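Local atomic coordinates of Udp-n-acetylglucosamine pyrophosphorylase (PDB entry 4BQH), a protein that probably catalyses the conversion of N-acetyl-alpha-D-glucosamine 1-phosphate and UTP into UDP-N-acetyl-alpha-D-glucosamine and diphosphate. Residues L285-D290 against D431-P436; V306-K311 against I425-R430. One frame throughout, in Å; residues are numbered along the deposited sequence.

Interaction 1 (L285-D290 against D431-P436); sequences LANVAD and DDEFGP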
loop_
_atom_site.group_PDB
_atom_site.type_symbol
_atom_site.label_atom_id
_atom_site.label_comp_id
_atom_site.label_asym_id
_atom_site.label_seq_id
_atom_site.Cartn_x
_atom_site.Cartn_y
_atom_site.Cartn_z
ATOM N N LEU A 285 10.577 1.476 -2.792
ATOM C CA LEU A 285 11.268 0.289 -2.303
ATOM C C LEU A 285 10.328 -0.877 -1.928
ATOM O O LEU A 285 10.760 -1.825 -1.271
ATOM C CB LEU A 285 12.135 0.641 -1.103
ATOM C CG LEU A 285 13.515 1.283 -1.326
ATOM C CD1 LEU A 285 13.595 2.320 -2.441
ATOM C CD2 LEU A 285 13.918 1.871 0.018
ATOM N N ALA A 286 9.088 -0.819 -2.386
ATOM C CA ALA A 286 8.062 -1.760 -1.929
ATOM C C ALA A 286 8.464 -3.196 -2.260
ATOM O O ALA A 286 8.864 -3.496 -3.396
ATOM C CB ALA A 286 6.725 -1.435 -2.563
ATOM N N ASN A 287 8.423 -4.056 -1.240
ATOM C CA ASN A 287 8.770 -5.440 -1.429
ATOM C C ASN A 287 7.473 -6.153 -1.825
ATOM O O ASN A 287 6.737 -6.695 -0.989
ATOM C CB ASN A 287 9.404 -6.000 -0.165
ATOM C CG ASN A 287 10.021 -7.360 -0.377
ATOM O OD1 ASN A 287 9.832 -7.977 -1.423
ATOM N ND2 ASN A 287 10.758 -7.831 0.605
ATOM N N VAL A 288 7.203 -6.120 -3.127
ATOM C CA VAL A 288 5.918 -6.540 -3.700
ATOM C C VAL A 288 5.832 -8.069 -3.784
ATOM O O VAL A 288 6.740 -8.718 -4.313
ATOM C CB VAL A 288 5.731 -5.920 -5.101
ATOM C CG1 VAL A 288 4.442 -6.400 -5.745
ATOM C CG2 VAL A 288 5.756 -4.406 -5.001
ATOM N N ALA A 289 4.723 -8.629 -3.283
ATOM C CA ALA A 289 4.561 -10.089 -3.149
ATOM C C ALA A 289 5.736 -10.713 -2.385
ATOM O O ALA A 289 6.375 -11.655 -2.839
ATOM C CB ALA A 289 4.337 -10.750 -4.514
ATOM N N ASP A 290 6.043 -10.146 -1.222
ATOM C CA ASP A 290 7.193 -10.564 -0.425
ATOM C C ASP A 290 6.935 -11.965 0.134
ATOM O O ASP A 290 6.060 -12.115 0.981
ATOM C CB ASP A 290 7.346 -9.567 0.741
ATOM C CG ASP A 290 8.444 -9.923 1.704
ATOM O OD1 ASP A 290 9.107 -10.962 1.573
ATOM O OD2 ASP A 290 8.667 -9.105 2.635
ATOM N N ASP A 431 15.646 0.976 5.176
ATOM C CA ASP A 431 16.367 1.346 3.978
ATOM C C ASP A 431 16.267 0.299 2.868
ATOM O O ASP A 431 16.661 0.584 1.739
ATOM C CB ASP A 431 17.808 1.704 4.327
ATOM C CG ASP A 431 17.915 3.048 5.052
ATOM O OD1 ASP A 431 16.896 3.637 5.463
ATOM O OD2 ASP A 431 19.038 3.533 5.199
ATOM N N ASP A 432 15.717 -0.878 3.176
ATOM C CA ASP A 432 15.472 -1.911 2.176
ATOM C C ASP A 432 14.003 -1.932 1.721
ATOM O O ASP A 432 13.673 -2.555 0.704
ATOM C CB ASP A 432 15.836 -3.306 2.733
ATOM C CG ASP A 432 17.338 -3.506 2.919
ATOM O OD1 ASP A 432 18.145 -2.811 2.244
ATOM O OD2 ASP A 432 17.709 -4.392 3.726
ATOM N N GLU A 433 13.127 -1.256 2.467
ATOM C CA GLU A 433 11.706 -1.545 2.400
ATOM C C GLU A 433 10.803 -0.319 2.266
ATOM O O GLU A 433 9.654 -0.463 1.914
ATOM C CB GLU A 433 11.292 -2.331 3.655
ATOM C CG GLU A 433 11.898 -3.727 3.782
ATOM C CD GLU A 433 10.986 -4.828 3.256
ATOM O OE1 GLU A 433 9.779 -4.603 3.149
ATOM O OE2 GLU A 433 11.484 -5.934 2.974
ATOM N N PHE A 434 11.317 0.880 2.536
ATOM C CA PHE A 434 10.438 2.037 2.648
ATOM C C PHE A 434 11.125 3.309 2.147
ATOM O O PHE A 434 11.961 3.863 2.853
ATOM C CB PHE A 434 10.014 2.182 4.129
ATOM C CG PHE A 434 9.067 3.335 4.409
ATOM C CD1 PHE A 434 7.775 3.341 3.896
ATOM C CD2 PHE A 434 9.483 4.403 5.204
ATOM C CE1 PHE A 434 6.923 4.417 4.147
ATOM C CE2 PHE A 434 8.630 5.464 5.498
ATOM C CZ PHE A 434 7.341 5.466 4.978
ATOM N N GLY A 435 10.719 3.757 0.952
ATOM C CA GLY A 435 11.252 4.963 0.267
ATOM C C GLY A 435 10.078 5.663 -0.404
ATOM O O GLY A 435 9.882 5.554 -1.628
ATOM N N PRO A 436 9.261 6.354 0.395
ATOM C CA PRO A 436 8.054 6.992 -0.118
ATOM C C PRO A 436 8.396 8.228 -0.943
ATOM O O PRO A 436 9.211 9.057 -0.533
ATOM C CB PRO A 436 7.274 7.358 1.159
ATOM C CG PRO A 436 8.313 7.501 2.195
ATOM C CD PRO A 436 9.447 6.576 1.840
HETATM O O HOH W 1 8.452 -2.979 1.473
HETATM O O HOH W 2 10.696 -8.960 4.239
#
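The amide of N287 and the carboxylate of E433 meet obliquely. N287 ND2 reaches E433 OE2 at 3.1 Å, and the bond is nearly straight, 167° at the hydrogen. The acceptor lies almost in the amide plane, whereas the donor approaches OE2 from the syn side but 30° out of the carboxylate plane. E433 starts away from the loop, and its chain bends at chi2 (-96°) to bring the carboxylate back to N287. E433 OE1 meanwhile lies 3.6 Å from N287 CB, so the carboxylate spans both the stem and the end of the asparagine. The F434 ring has P436 CD over the centre of one face, a contact within its own segment. A water accepts from N287 N and donates to both E433 O and E433 OE1, tying backbone and side chain together. The 285-290 loop follows strand 275-280 and leads into helix 291-300; N287 forms the centre of an inverse gamma turn, and D290 takes the N-cap of that helix, with OD1 on V292 N. Across from this loop is the end of the short, weakly bonded helix 430-433, which gives way to loop at F434. D290 OD2 and E433 OE2 come within 4.3 Å, and any repulsion is probably offset by K307, whose ammonium makes salt bridges to D290 OD2 and E433 OE1. The amide oxygen of N287 turns to R158. L285 lays its side chain over backbone atoms of the other segment, CB 3.7 Å from F434 N and CD2 3.5 Å from D431 O, while L454 and L455 of helix 448-471 also pack against this leucine.

Interaction 2 (V306-K311 against I425-R430); sequences VKTCPK and IMQVDR
The torsions of T308 and Q427 bring the hydroxyl of one and the amide of the other together: T308 OG1 sits between its backbone N and carbonyl carbon (chi1 56°), and Q427 extends CG opposite its backbone N before bending at chi2 (99°). T308 OG1 thus donates to Q427 OE1 at 2.7 Å, somewhat tilted from the carbonyl plane of the amide. The two side chains cross at about a right angle, and I425 CG2 also touches this hydroxyl. Q427 NE2 turns to N353 O, so both ends of the amide are engaged. The backbones pair as parallel strands: M426 N bonds to V306 O, T308 N to M426 O at 3.0 Å, and V428 N to T308 O. Bridges V306-I425, K307-M426 and T308-Q427 fix the register. Strand 423-427 thereby joins strand 304-309 in the mixed sheet of this GT-A-clan enzyme, with strand 359-363 pairing antiparallel to 304-309. V306, T308, I425 and Q427 occupy one face, where V306 CG2 packs on I425 CG1 at 3.8 Å. On the other, K307 and M426 run side by side against F293 of helix 291-300, and the lysine's end reaches on to the carboxylates of D290 and E433. Beyond the last bridge, T308-Q427, C309 SG lies 3.6 Å from R430 CA and 3.9 Å from V428 CG2. R430 then bends at chi3, bringing NH2 to P310 O at 2.9 Å; the oxygen lies close to the guanidinium plane, and the N-H points at it with an angle of 168°. A water donating to P310 O and accepting from R430 NE bridges the same two residues, while NH1 forms a salt bridge with E316.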
loop_
_atom_site.group_PDB
_atom_site.type_symbol
_atom_site.label_atom_id
_atom_site.label_comp_id
_atom_site.label_asym_id
_atom_site.label_seq_id
_atom_site.Cartn_x
_atom_site.Cartn_y
_atom_site.Cartn_z
ATOM N N VAL A 306 1.564 -6.779 10.028
ATOM C CA VAL A 306 2.008 -5.442 9.639
ATOM C C VAL A 306 3.524 -5.396 9.563
ATOM O O VAL A 306 4.251 -6.024 10.390
ATOM C CB VAL A 306 1.498 -4.332 10.591
ATOM C CG1 VAL A 306 -0.040 -4.346 10.617
ATOM C CG2 VAL A 306 2.058 -4.521 11.999
ATOM N N LYS A 307 4.017 -4.665 8.566
ATOM C CA LYS A 307 5.444 -4.348 8.565
ATOM C C LYS A 307 5.686 -3.025 9.260
ATOM O O LYS A 307 4.945 -2.062 9.067
ATOM C CB LYS A 307 5.992 -4.244 7.142
ATOM C CG LYS A 307 6.370 -5.592 6.570
ATOM C CD LYS A 307 7.006 -5.363 5.199
ATOM C CE LYS A 307 7.455 -6.685 4.610
ATOM N NZ LYS A 307 7.819 -6.523 3.165
ATOM N N THR A 308 6.751 -2.974 10.042
ATOM C CA THR A 308 7.086 -1.779 10.828
ATOM C C THR A 308 8.588 -1.583 10.757
ATOM O O THR A 308 9.312 -2.518 10.414
ATOM C CB THR A 308 6.679 -1.951 12.300
ATOM O OG1 THR A 308 7.298 -3.132 12.838
ATOM C CG2 THR A 308 5.154 -2.113 12.396
ATOM N N CYS A 309 9.049 -0.380 11.082
ATOM C CA CYS A 309 10.483 -0.075 11.110
ATOM C C CYS A 309 10.825 0.623 12.437
ATOM O O CYS A 309 9.983 1.336 12.985
ATOM C CB CYS A 309 10.823 0.886 9.951
ATOM S SG CYS A 309 10.611 0.098 8.337
ATOM N N PRO A 310 12.067 0.466 12.932
ATOM C CA PRO A 310 12.479 1.305 14.059
ATOM C C PRO A 310 12.327 2.805 13.714
ATOM O O PRO A 310 12.518 3.201 12.554
ATOM C CB PRO A 310 13.972 0.967 14.250
ATOM C CG PRO A 310 14.232 -0.267 13.442
ATOM C CD PRO A 310 13.163 -0.374 12.404
ATOM N N LYS A 311 11.997 3.636 14.691
ATOM C CA LYS A 311 11.948 5.085 14.456
ATOM C C LYS A 311 13.347 5.628 14.168
ATOM O O LYS A 311 14.325 5.115 14.695
ATOM C CB LYS A 311 11.341 5.845 15.646
ATOM C CG LYS A 311 9.913 5.403 15.972
ATOM C CD LYS A 311 8.989 6.566 16.290
ATOM C CE LYS A 311 9.584 7.591 17.234
ATOM N NZ LYS A 311 8.683 8.730 17.554
ATOM N N ILE A 425 3.495 -8.630 14.011
ATOM C CA ILE A 425 4.360 -7.539 13.547
ATOM C C ILE A 425 5.612 -8.156 12.942
ATOM O O ILE A 425 6.199 -9.095 13.525
ATOM C CB ILE A 425 4.796 -6.673 14.739
ATOM C CG1 ILE A 425 3.598 -5.833 15.222
ATOM C CG2 ILE A 425 5.993 -5.780 14.346
ATOM C CD1 ILE A 425 3.795 -5.168 16.580
ATOM N N MET A 426 6.037 -7.622 11.794
ATOM C CA MET A 426 7.334 -7.977 11.207
ATOM C C MET A 426 8.149 -6.675 11.107
ATOM O O MET A 426 7.805 -5.790 10.343
ATOM C CB MET A 426 7.160 -8.650 9.836
ATOM C CG MET A 426 8.470 -9.173 9.242
ATOM S SD MET A 426 8.132 -10.229 7.803
ATOM C CE MET A 426 7.786 -9.044 6.592
ATOM N N GLN A 427 9.176 -6.561 11.941
ATOM C CA GLN A 427 10.011 -5.356 11.979
ATOM C C GLN A 427 11.091 -5.527 10.905
ATOM O O GLN A 427 11.862 -6.466 10.968
ATOM C CB GLN A 427 10.630 -5.171 13.368
ATOM C CG GLN A 427 11.510 -3.916 13.513
ATOM C CD GLN A 427 10.796 -2.744 14.182
ATOM O OE1 GLN A 427 9.700 -2.345 13.773
ATOM N NE2 GLN A 427 11.429 -2.181 15.214
ATOM N N VAL A 428 11.119 -4.612 9.939
ATOM C CA VAL A 428 11.986 -4.726 8.763
ATOM C C VAL A 428 12.961 -3.542 8.686
ATOM O O VAL A 428 12.816 -2.553 9.396
ATOM C CB VAL A 428 11.186 -4.850 7.431
ATOM C CG1 VAL A 428 10.315 -6.098 7.428
ATOM C CG2 VAL A 428 10.338 -3.596 7.151
ATOM N N ASP A 429 13.934 -3.686 7.791
ATOM C CA ASP A 429 14.985 -2.730 7.544
ATOM C C ASP A 429 14.451 -1.589 6.663
ATOM O O ASP A 429 14.196 -1.796 5.480
ATOM C CB ASP A 429 16.104 -3.517 6.827
ATOM C CG ASP A 429 17.445 -2.836 6.873
ATOM O OD1 ASP A 429 17.491 -1.595 6.681
ATOM O OD2 ASP A 429 18.462 -3.582 7.064
ATOM N N ARG A 430 14.324 -0.384 7.219
ATOM C CA ARG A 430 13.668 0.729 6.524
ATOM C C ARG A 430 14.323 0.998 5.176
ATOM O O ARG A 430 13.660 1.203 4.171
ATOM C CB ARG A 430 13.693 2.010 7.378
ATOM C CG ARG A 430 12.983 3.192 6.714
ATOM C CD ARG A 430 13.226 4.491 7.478
ATOM N NE ARG A 430 12.722 4.421 8.850
ATOM C CZ ARG A 430 11.819 5.258 9.377
ATOM N NH1 ARG A 430 11.277 6.232 8.651
ATOM N NH2 ARG A 430 11.451 5.106 10.646
HETATM O O HOH W 3 14.396 2.893 10.682
#

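Overall arrangement
K307 of interaction 2 makes the charged connection to interaction 1: its NZ lies 2.7 Å from E433 OE1 and 2.8 Å from D290 OD2, one carboxylate from each segment of that contact. The same nitrogen also comes within 3.7 Å of N287 CB, and V428 CG2 packs on E433 CG at the same separation. The centres of the two interactions are about 11 Å apart. Their second segments are consecutive, I425-R430 running from strand 423-427 into helix 430-433. In the chain, helix 291-300 lies between the first segments, capped by D290 and covering K307 and M426. The residues of the bound inhibitor's pocket lie between positions 48 and 401, so neither I425-R430 nor D431-P436 contributes to it.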